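Local coordinates for chemotaxis protein CheX (Vibrio vulnificus, PDB 6VPW) that probably acts as a CheY-phosphate phosphatase of the CheC-like family, helping to reset the signal that controls flagellar rotation in bacterial chemotaxis, at residues I61-M75 with G82-T95. Numbering follows the deposited sequence.
Sequences ITFDEGLALEIMQNM and GLNEEVTDMVGEIT
The F63 ring meets V91 and I94 obliquely: its CE2 lies 4.4 Å from V91 CG1, while CZ approaches I94 CG2. At the ring edge, in plane, sits CD2 of L67, from the first turn of the following helix. Two residues earlier in strand 56-63, I61 sends CD1 against the backbone of T95. These two strand side chains illustrate how one face of a sheet receives a helix running roughly antiparallel to the strand it packs on, with an axis angle of 143°.

A second helix is laid across the first at 86°, and the interdigitation of this nearly perpendicular pair centres on M90. This knob enters a hole formed by A68, I71, M72 and M75. With CG anti to the backbone N (chi1 169°) and the chain bent beyond it, M90 crosses M72 obliquely. M90 CE comes to 3.4 Å from M72 CG, tight if the modelled end of M90 is right, and M72 SD lies 3.3 Å from M90 CB. M72 folds back through two bends, placing CE beside both V87 CG2 and the carbonyl O of E86. M75 crosses M90 at about a right angle, and its CE reaches 3.5 Å from E93 OE2, at the exposed margin.

At the other end, extended E65 lays its CG on L83 CD2 at 3.9 Å, and L69 CD2 abuts G82 O. Just beyond, N84 caps helix 85-95: its OD1 accepts from V87 N and, weakly, from E86 N. Helix 8-23 adds L19 against I71 and I94. In this CheX fold the long helix 85-107, which includes E93, packs on one face of the antiparallel sheet with helix 65-76 across it; in related CheX proteins the corresponding long helix carries the Glu/Asn phosphatase pair, so the contact probably backs the active-site helix.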
ATOM      1  N   ILE A  61      -6.203   5.977   0.134  1.00 24.14           N
ATOM      2  CA  ILE A  61      -7.629   6.386   0.104  1.00 25.88           C
ATOM      3  C   ILE A  61      -8.403   5.136   0.467  1.00 25.16           C
ATOM      4  O   ILE A  61      -8.254   4.127  -0.254  1.00 24.79           O
ATOM      5  CB  ILE A  61      -8.095   6.910  -1.263  1.00 28.79           C
ATOM      6  CG1 ILE A  61      -7.173   7.996  -1.817  1.00 31.61           C
ATOM      7  CG2 ILE A  61      -9.530   7.390  -1.136  1.00 29.78           C
ATOM      8  CD1 ILE A  61      -7.515   8.399  -3.230  1.00 38.08           C
ATOM      9  N   THR A  62      -9.197   5.216   1.527  1.00 24.83           N
ATOM     10  CA  THR A  62      -9.977   4.044   1.981  1.00 25.31           C
ATOM     11  C   THR A  62     -11.455   4.378   1.837  1.00 25.79           C
ATOM     12  O   THR A  62     -11.844   5.496   2.257  1.00 24.56           O
ATOM     13  CB  THR A  62      -9.603   3.698   3.425  1.00 28.57           C
ATOM     14  OG1 THR A  62      -8.211   3.355   3.435  1.00 29.35           O
ATOM     15  CG2 THR A  62     -10.453   2.571   3.963  1.00 30.10           C
ATOM     16  N   PHE A  63     -12.225   3.429   1.300  1.00 25.44           N
ATOM     17  CA  PHE A  63     -13.680   3.613   1.095  1.00 25.77           C
ATOM     18  C   PHE A  63     -14.497   2.519   1.775  1.00 26.89           C
ATOM     19  O   PHE A  63     -14.093   1.328   1.747  1.00 26.90           O
ATOM     20  CB  PHE A  63     -14.035   3.504  -0.393  1.00 27.91           C
ATOM     21  CG  PHE A  63     -13.391   4.529  -1.285  1.00 28.67           C
ATOM     22  CD1 PHE A  63     -13.993   5.753  -1.509  1.00 30.46           C
ATOM     23  CD2 PHE A  63     -12.164   4.279  -1.875  1.00 32.21           C
ATOM     24  CE1 PHE A  63     -13.396   6.694  -2.332  1.00 32.29           C
ATOM     25  CE2 PHE A  63     -11.573   5.217  -2.704  1.00 32.65           C
ATOM     26  CZ  PHE A  63     -12.202   6.412  -2.948  1.00 32.03           C
ATOM     27  N   ASP A  64     -15.653   2.921   2.310  1.00 28.85           N
ATOM     28  CA  ASP A  64     -16.681   1.938   2.733  1.00 30.09           C
ATOM     29  C   ASP A  64     -17.205   1.296   1.447  1.00 30.27           C
ATOM     30  O   ASP A  64     -17.241   2.004   0.410  1.00 30.18           O
ATOM     31  CB  ASP A  64     -17.827   2.593   3.515  1.00 31.68           C
ATOM     32  CG  ASP A  64     -17.444   3.019   4.920  1.00 33.91           C
ATOM     33  OD1 ASP A  64     -16.369   2.614   5.363  1.00 35.32           O
ATOM     34  OD2 ASP A  64     -18.226   3.754   5.554  1.00 36.83           O
ATOM     35  N   GLU A  65     -17.624   0.028   1.512  1.00 32.67           N
ATOM     36  CA  GLU A  65     -18.134  -0.686   0.311  1.00 35.48           C
ATOM     37  C   GLU A  65     -19.284   0.102  -0.319  1.00 33.46           C
ATOM     38  O   GLU A  65     -19.264   0.280  -1.557  1.00 33.49           O
ATOM     39  CB  GLU A  65     -18.583  -2.104   0.682  1.00 40.29           C
ATOM     40  CG  GLU A  65     -19.171  -2.884  -0.477  1.00 46.97           C
ATOM     41  CD  GLU A  65     -19.332  -4.371  -0.203  1.00 52.12           C
ATOM     42  OE1 GLU A  65     -19.760  -5.096  -1.123  1.00 62.11           O
ATOM     43  OE2 GLU A  65     -19.014  -4.799   0.920  1.00 52.94           O
ATOM     44  N   GLY A  66     -20.234   0.563   0.501  1.00 35.50           N
ATOM     45  CA  GLY A  66     -21.413   1.294  -0.002  1.00 35.70           C
ATOM     46  C   GLY A  66     -21.011   2.478  -0.864  1.00 34.87           C
ATOM     47  O   GLY A  66     -21.612   2.671  -1.942  1.00 36.30           O
ATOM     48  N   LEU A  67     -20.006   3.229  -0.417  1.00 34.12           N
ATOM     49  CA  LEU A  67     -19.532   4.440  -1.135  1.00 31.80           C
ATOM     50  C   LEU A  67     -18.822   4.040  -2.433  1.00 31.03           C
ATOM     51  O   LEU A  67     -19.105   4.651  -3.489  1.00 32.77           O
ATOM     52  CB  LEU A  67     -18.609   5.221  -0.198  1.00 31.85           C
ATOM     53  CG  LEU A  67     -17.926   6.439  -0.812  1.00 30.47           C
ATOM     54  CD1 LEU A  67     -18.941   7.347  -1.479  1.00 30.84           C
ATOM     55  CD2 LEU A  67     -17.137   7.190   0.240  1.00 30.17           C
ATOM     56  N   ALA A  68     -17.925   3.061  -2.350  1.00 31.83           N
ATOM     57  CA  ALA A  68     -17.241   2.530  -3.546  1.00 31.31           C
ATOM     58  C   ALA A  68     -18.281   2.079  -4.587  1.00 32.58           C
ATOM     59  O   ALA A  68     -18.118   2.420  -5.780  1.00 34.30           O
ATOM     60  CB  ALA A  68     -16.337   1.387  -3.134  1.00 32.61           C
ATOM     61  N   LEU A  69     -19.298   1.318  -4.168  1.00 34.82           N
ATOM     62  CA  LEU A  69     -20.331   0.848  -5.128  1.00 38.47           C
ATOM     63  C   LEU A  69     -21.090   2.055  -5.695  1.00 37.14           C
ATOM     64  O   LEU A  69     -21.394   2.033  -6.904  1.00 39.14           O
ATOM     65  CB  LEU A  69     -21.269  -0.155  -4.444  1.00 41.73           C
ATOM     66  CG  LEU A  69     -20.647  -1.499  -4.056  1.00 44.20           C
ATOM     67  CD1 LEU A  69     -21.653  -2.382  -3.327  1.00 47.22           C
ATOM     68  CD2 LEU A  69     -20.111  -2.228  -5.273  1.00 46.58           C
ATOM     69  N   GLU A  70     -21.342   3.089  -4.880  1.00 38.37           N
ATOM     70  CA  GLU A  70     -22.078   4.280  -5.390  1.00 38.84           C
ATOM     71  C   GLU A  70     -21.217   4.996  -6.435  1.00 36.12           C
ATOM     72  O   GLU A  70     -21.756   5.366  -7.491  1.00 38.47           O
ATOM     73  CB  GLU A  70     -22.466   5.229  -4.256  1.00 41.93           C
ATOM     74  CG  GLU A  70     -23.531   6.242  -4.645  1.00 42.80           C
ATOM     75  CD  GLU A  70     -24.924   5.672  -4.843  1.00 44.42           C
ATOM     76  OE1 GLU A  70     -25.177   4.518  -4.410  1.00 43.81           O
ATOM     77  OE2 GLU A  70     -25.746   6.363  -5.457  1.00 51.05           O
ATOM     78  N   ILE A  71     -19.925   5.177  -6.158  1.00 34.97           N
ATOM     79  CA  ILE A  71     -19.000   5.815  -7.138  1.00 34.22           C
ATOM     80  C   ILE A  71     -19.024   5.006  -8.443  1.00 36.78           C
ATOM     81  O   ILE A  71     -19.202   5.629  -9.520  1.00 36.58           O
ATOM     82  CB  ILE A  71     -17.585   5.948  -6.529  1.00 33.23           C
ATOM     83  CG1 ILE A  71     -17.596   6.917  -5.345  1.00 31.40           C
ATOM     84  CG2 ILE A  71     -16.555   6.356  -7.573  1.00 33.57           C
ATOM     85  CD1 ILE A  71     -16.327   6.905  -4.523  1.00 30.49           C
ATOM     86  N   MET A  72     -18.876   3.678  -8.344  1.00 39.65           N
ATOM     87  CA  MET A  72     -18.856   2.757  -9.516  1.00 43.37           C
ATOM     88  C   MET A  72     -20.158   2.885 -10.312  1.00 44.97           C
ATOM     89  O   MET A  72     -20.086   2.938 -11.553  1.00 44.27           O
ATOM     90  CB  MET A  72     -18.712   1.299  -9.069  1.00 51.46           C
ATOM     91  CG  MET A  72     -17.312   0.934  -8.643  1.00 56.06           C
ATOM     92  SD  MET A  72     -16.196   0.819 -10.060  1.00 73.18           S
ATOM     93  CE  MET A  72     -16.879  -0.606 -10.906  1.00 69.89           C
ATOM     94  N   GLN A  73     -21.301   2.888  -9.623  1.00 43.52           N
ATOM     95  CA  GLN A  73     -22.600   3.009 -10.341  1.00 47.84           C
ATOM     96  C   GLN A  73     -22.609   4.321 -11.136  1.00 47.95           C
ATOM     97  O   GLN A  73     -23.040   4.294 -12.307  1.00 47.23           O
ATOM     98  CB  GLN A  73     -23.771   2.946  -9.359  1.00 49.37           C
ATOM     99  CG  GLN A  73     -25.129   3.137 -10.018  1.00 55.92           C
ATOM    100  CD  GLN A  73     -26.268   2.981  -9.042  1.00 60.29           C
ATOM    101  OE1 GLN A  73     -26.090   2.546  -7.905  1.00 62.42           O
ATOM    102  NE2 GLN A  73     -27.464   3.329  -9.492  1.00 65.81           N
ATOM    103  N   ASN A  74     -22.098   5.406 -10.544  1.00 47.44           N
ATOM    104  CA  ASN A  74     -22.122   6.738 -11.211  1.00 49.67           C
ATOM    105  C   ASN A  74     -21.141   6.758 -12.390  1.00 50.74           C
ATOM    106  O   ASN A  74     -21.541   7.232 -13.475  1.00 51.69           O
ATOM    107  CB  ASN A  74     -21.836   7.886 -10.232  1.00 48.62           C
ATOM    108  CG  ASN A  74     -22.919   8.098  -9.188  1.00 50.61           C
ATOM    109  OD1 ASN A  74     -23.922   7.392  -9.173  1.00 51.85           O
ATOM    110  ND2 ASN A  74     -22.732   9.077  -8.314  1.00 48.03           N
ATOM    111  N   MET A  75     -19.921   6.249 -12.199  1.00 53.82           N
ATOM    112  CA  MET A  75     -18.872   6.305 -13.257  1.00 57.16           C
ATOM    113  C   MET A  75     -19.131   5.278 -14.365  1.00 64.98           C
ATOM    114  O   MET A  75     -18.376   5.314 -15.352  1.00 72.92           O
ATOM    115  CB  MET A  75     -17.480   6.024 -12.682  1.00 57.21           C
ATOM    116  CG  MET A  75     -17.014   7.027 -11.644  1.00 53.97           C
ATOM    117  SD  MET A  75     -15.336   6.679 -11.047  1.00 57.36           S
ATOM    118  CE  MET A  75     -14.372   7.047 -12.510  1.00 59.45           C
ATOM    119  N   GLY A  82     -20.409  -6.924  -6.199  1.00 75.59           N
ATOM    120  CA  GLY A  82     -19.633  -6.588  -4.988  1.00 66.92           C
ATOM    121  C   GLY A  82     -18.371  -5.841  -5.377  1.00 62.44           C
ATOM    122  O   GLY A  82     -18.402  -5.173  -6.434  1.00 55.40           O
ATOM    123  N   LEU A  83     -17.310  -5.958  -4.569  1.00 60.59           N
ATOM    124  CA  LEU A  83     -15.995  -5.314  -4.852  1.00 63.21           C
ATOM    125  C   LEU A  83     -15.194  -6.186  -5.833  1.00 61.97           C
ATOM    126  O   LEU A  83     -14.099  -6.657  -5.457  1.00 64.56           O
ATOM    127  CB  LEU A  83     -15.251  -5.128  -3.525  1.00 60.84           C
ATOM    128  CG  LEU A  83     -15.980  -4.275  -2.488  1.00 61.30           C
ATOM    129  CD1 LEU A  83     -15.188  -4.189  -1.193  1.00 59.47           C
ATOM    130  CD2 LEU A  83     -16.263  -2.886  -3.038  1.00 57.77           C
ATOM    131  N   ASN A  84     -15.702  -6.345  -7.062  1.00 61.48           N
ATOM    132  CA  ASN A  84     -15.070  -7.217  -8.092  1.00 60.82           C
ATOM    133  C   ASN A  84     -13.797  -6.558  -8.661  1.00 60.87           C
ATOM    134  O   ASN A  84     -13.456  -5.413  -8.250  1.00 46.70           O
ATOM    135  CB  ASN A  84     -16.076  -7.592  -9.188  1.00 63.26           C
ATOM    136  CG  ASN A  84     -16.614  -6.396  -9.948  1.00 62.67           C
ATOM    137  OD1 ASN A  84     -15.922  -5.393 -10.110  1.00 57.48           O
ATOM    138  ND2 ASN A  84     -17.845  -6.494 -10.422  1.00 58.35           N
ATOM    139  N   GLU A  85     -13.108  -7.263  -9.567  1.00 58.24           N
ATOM    140  CA  GLU A  85     -11.864  -6.715 -10.176  1.00 63.50           C
ATOM    141  C   GLU A  85     -12.167  -5.357 -10.821  1.00 59.21           C
ATOM    142  O   GLU A  85     -11.263  -4.497 -10.827  1.00 49.23           O
ATOM    143  CB  GLU A  85     -11.246  -7.679 -11.193  1.00 68.98           C
ATOM    144  CG  GLU A  85     -10.475  -8.817 -10.553  1.00 75.82           C
ATOM    145  CD  GLU A  85      -9.621  -9.622 -11.521  1.00 85.10           C
ATOM    146  OE1 GLU A  85      -8.613 -10.203 -11.070  1.00 87.69           O
ATOM    147  OE2 GLU A  85      -9.964  -9.666 -12.723  1.00 89.73           O
ATOM    148  N   GLU A  86     -13.394  -5.167 -11.316  1.00 55.49           N
ATOM    149  CA  GLU A  86     -13.751  -3.873 -11.957  1.00 54.78           C
ATOM    150  C   GLU A  86     -13.737  -2.762 -10.892  1.00 47.30           C
ATOM    151  O   GLU A  86     -13.291  -1.658 -11.212  1.00 42.71           O
ATOM    152  CB  GLU A  86     -15.102  -4.001 -12.662  1.00 61.10           C
ATOM    153  CG  GLU A  86     -15.357  -2.935 -13.706  1.00 64.08           C
ATOM    154  CD  GLU A  86     -16.635  -3.158 -14.500  1.00 68.66           C
ATOM    155  OE1 GLU A  86     -17.321  -4.169 -14.238  1.00 70.39           O
ATOM    156  OE2 GLU A  86     -16.937  -2.327 -15.378  1.00 71.64           O
ATOM    157  N   VAL A  87     -14.187  -3.063  -9.670  1.00 43.54           N
ATOM    158  CA  VAL A  87     -14.210  -2.058  -8.561  1.00 41.77           C
ATOM    159  C   VAL A  87     -12.764  -1.774  -8.127  1.00 37.81           C
ATOM    160  O   VAL A  87     -12.435  -0.596  -7.894  1.00 35.88           O
ATOM    161  CB  VAL A  87     -15.070  -2.522  -7.371  1.00 43.01           C
ATOM    162  CG1 VAL A  87     -14.969  -1.566  -6.196  1.00 42.49           C
ATOM    163  CG2 VAL A  87     -16.528  -2.724  -7.760  1.00 47.72           C
ATOM    164  N   THR A  88     -11.924  -2.804  -8.032  1.00 36.49           N
ATOM    165  CA  THR A  88     -10.507  -2.561  -7.631  1.00 35.35           C
ATOM    166  C   THR A  88      -9.786  -1.771  -8.738  1.00 34.33           C
ATOM    167  O   THR A  88      -8.964  -0.895  -8.395  1.00 30.45           O
ATOM    168  CB  THR A  88      -9.828  -3.880  -7.263  1.00 37.03           C
ATOM    169  OG1 THR A  88      -9.811  -4.675  -8.446  1.00 38.67           O
ATOM    170  CG2 THR A  88     -10.539  -4.599  -6.137  1.00 37.14           C
ATOM    171  N   ASP A  89     -10.092  -2.044 -10.013  1.00 35.01           N
ATOM    172  CA  ASP A  89      -9.475  -1.259 -11.115  1.00 36.77           C
ATOM    173  C   ASP A  89      -9.860   0.214 -10.937  1.00 35.54           C
ATOM    174  O   ASP A  89      -8.975   1.078 -11.047  1.00 32.69           O
ATOM    175  CB  ASP A  89      -9.906  -1.759 -12.496  1.00 39.27           C
ATOM    176  CG  ASP A  89      -9.252  -3.061 -12.924  1.00 45.21           C
ATOM    177  OD1 ASP A  89      -8.336  -3.528 -12.208  1.00 44.61           O
ATOM    178  OD2 ASP A  89      -9.674  -3.611 -13.967  1.00 49.29           O
ATOM    179  N   MET A  90     -11.131   0.472 -10.622  1.00 36.79           N
ATOM    180  CA  MET A  90     -11.615   1.867 -10.446  1.00 39.72           C
ATOM    181  C   MET A  90     -10.912   2.541  -9.253  1.00 33.34           C
ATOM    182  O   MET A  90     -10.596   3.731  -9.354  1.00 29.07           O
ATOM    183  CB  MET A  90     -13.131   1.895 -10.232  1.00 44.67           C
ATOM    184  CG  MET A  90     -13.658   3.244  -9.787  1.00 51.29           C
ATOM    185  SD  MET A  90     -13.413   3.574  -8.001  1.00 65.22           S
ATOM    186  CE  MET A  90     -14.703   2.552  -7.291  1.00 57.93           C
ATOM    187  N   VAL A  91     -10.747   1.829  -8.143  1.00 29.11           N
ATOM    188  CA  VAL A  91     -10.072   2.425  -6.956  1.00 28.86           C
ATOM    189  C   VAL A  91      -8.613   2.750  -7.326  1.00 27.32           C
ATOM    190  O   VAL A  91      -8.129   3.803  -6.889  1.00 28.30           O
ATOM    191  CB  VAL A  91     -10.226   1.507  -5.730  1.00 28.19           C
ATOM    192  CG1 VAL A  91      -9.329   1.913  -4.581  1.00 27.55           C
ATOM    193  CG2 VAL A  91     -11.688   1.460  -5.278  1.00 29.88           C
ATOM    194  N   GLY A  92      -7.969   1.919  -8.150  1.00 28.47           N
ATOM    195  CA  GLY A  92      -6.592   2.207  -8.599  1.00 28.32           C
ATOM    196  C   GLY A  92      -6.536   3.455  -9.465  1.00 28.71           C
ATOM    197  O   GLY A  92      -5.614   4.298  -9.248  1.00 28.35           O
ATOM    198  N   GLU A  93      -7.496   3.605 -10.385  1.00 30.21           N
ATOM    199  CA  GLU A  93      -7.520   4.783 -11.296  1.00 32.07           C
ATOM    200  C   GLU A  93      -7.849   6.033 -10.465  1.00 29.73           C
ATOM    201  O   GLU A  93      -7.206   7.074 -10.704  1.00 28.97           O
ATOM    202  CB  GLU A  93      -8.487   4.565 -12.466  1.00 38.23           C
ATOM    203  CG  GLU A  93      -9.942   4.515 -12.052  1.00 48.38           C
ATOM    204  CD  GLU A  93     -10.959   4.049 -13.090  1.00 57.12           C
ATOM    205  OE1 GLU A  93     -10.569   3.296 -14.020  1.00 63.09           O
ATOM    206  OE2 GLU A  93     -12.156   4.429 -12.949  1.00 55.79           O
ATOM    207  N   ILE A  94      -8.771   5.931  -9.500  1.00 28.41           N
ATOM    208  CA  ILE A  94      -9.082   7.099  -8.619  1.00 28.92           C
ATOM    209  C   ILE A  94      -7.817   7.484  -7.828  1.00 26.79           C
ATOM    210  O   ILE A  94      -7.524   8.676  -7.737  1.00 25.98           O
ATOM    211  CB  ILE A  94     -10.277   6.819  -7.689  1.00 29.76           C
ATOM    212  CG1 ILE A  94     -11.596   6.715  -8.464  1.00 32.52           C
ATOM    213  CG2 ILE A  94     -10.363   7.885  -6.607  1.00 30.20           C
ATOM    214  CD1 ILE A  94     -12.781   6.391  -7.599  1.00 33.34           C
ATOM    215  N   THR A  95      -7.114   6.506  -7.254  1.00 26.56           N
ATOM    216  CA  THR A  95      -5.851   6.771  -6.507  1.00 26.78           C
ATOM    217  C   THR A  95      -4.842   7.489  -7.426  1.00 25.99           C
ATOM    218  O   THR A  95      -4.230   8.457  -6.974  1.00 25.96           O
ATOM    219  CB  THR A  95      -5.290   5.464  -5.925  1.00 28.21           C
ATOM    220  OG1 THR A  95      -6.293   4.845  -5.113  1.00 28.53           O
ATOM    221  CG2 THR A  95      -4.019   5.672  -5.124  1.00 29.70           C
TER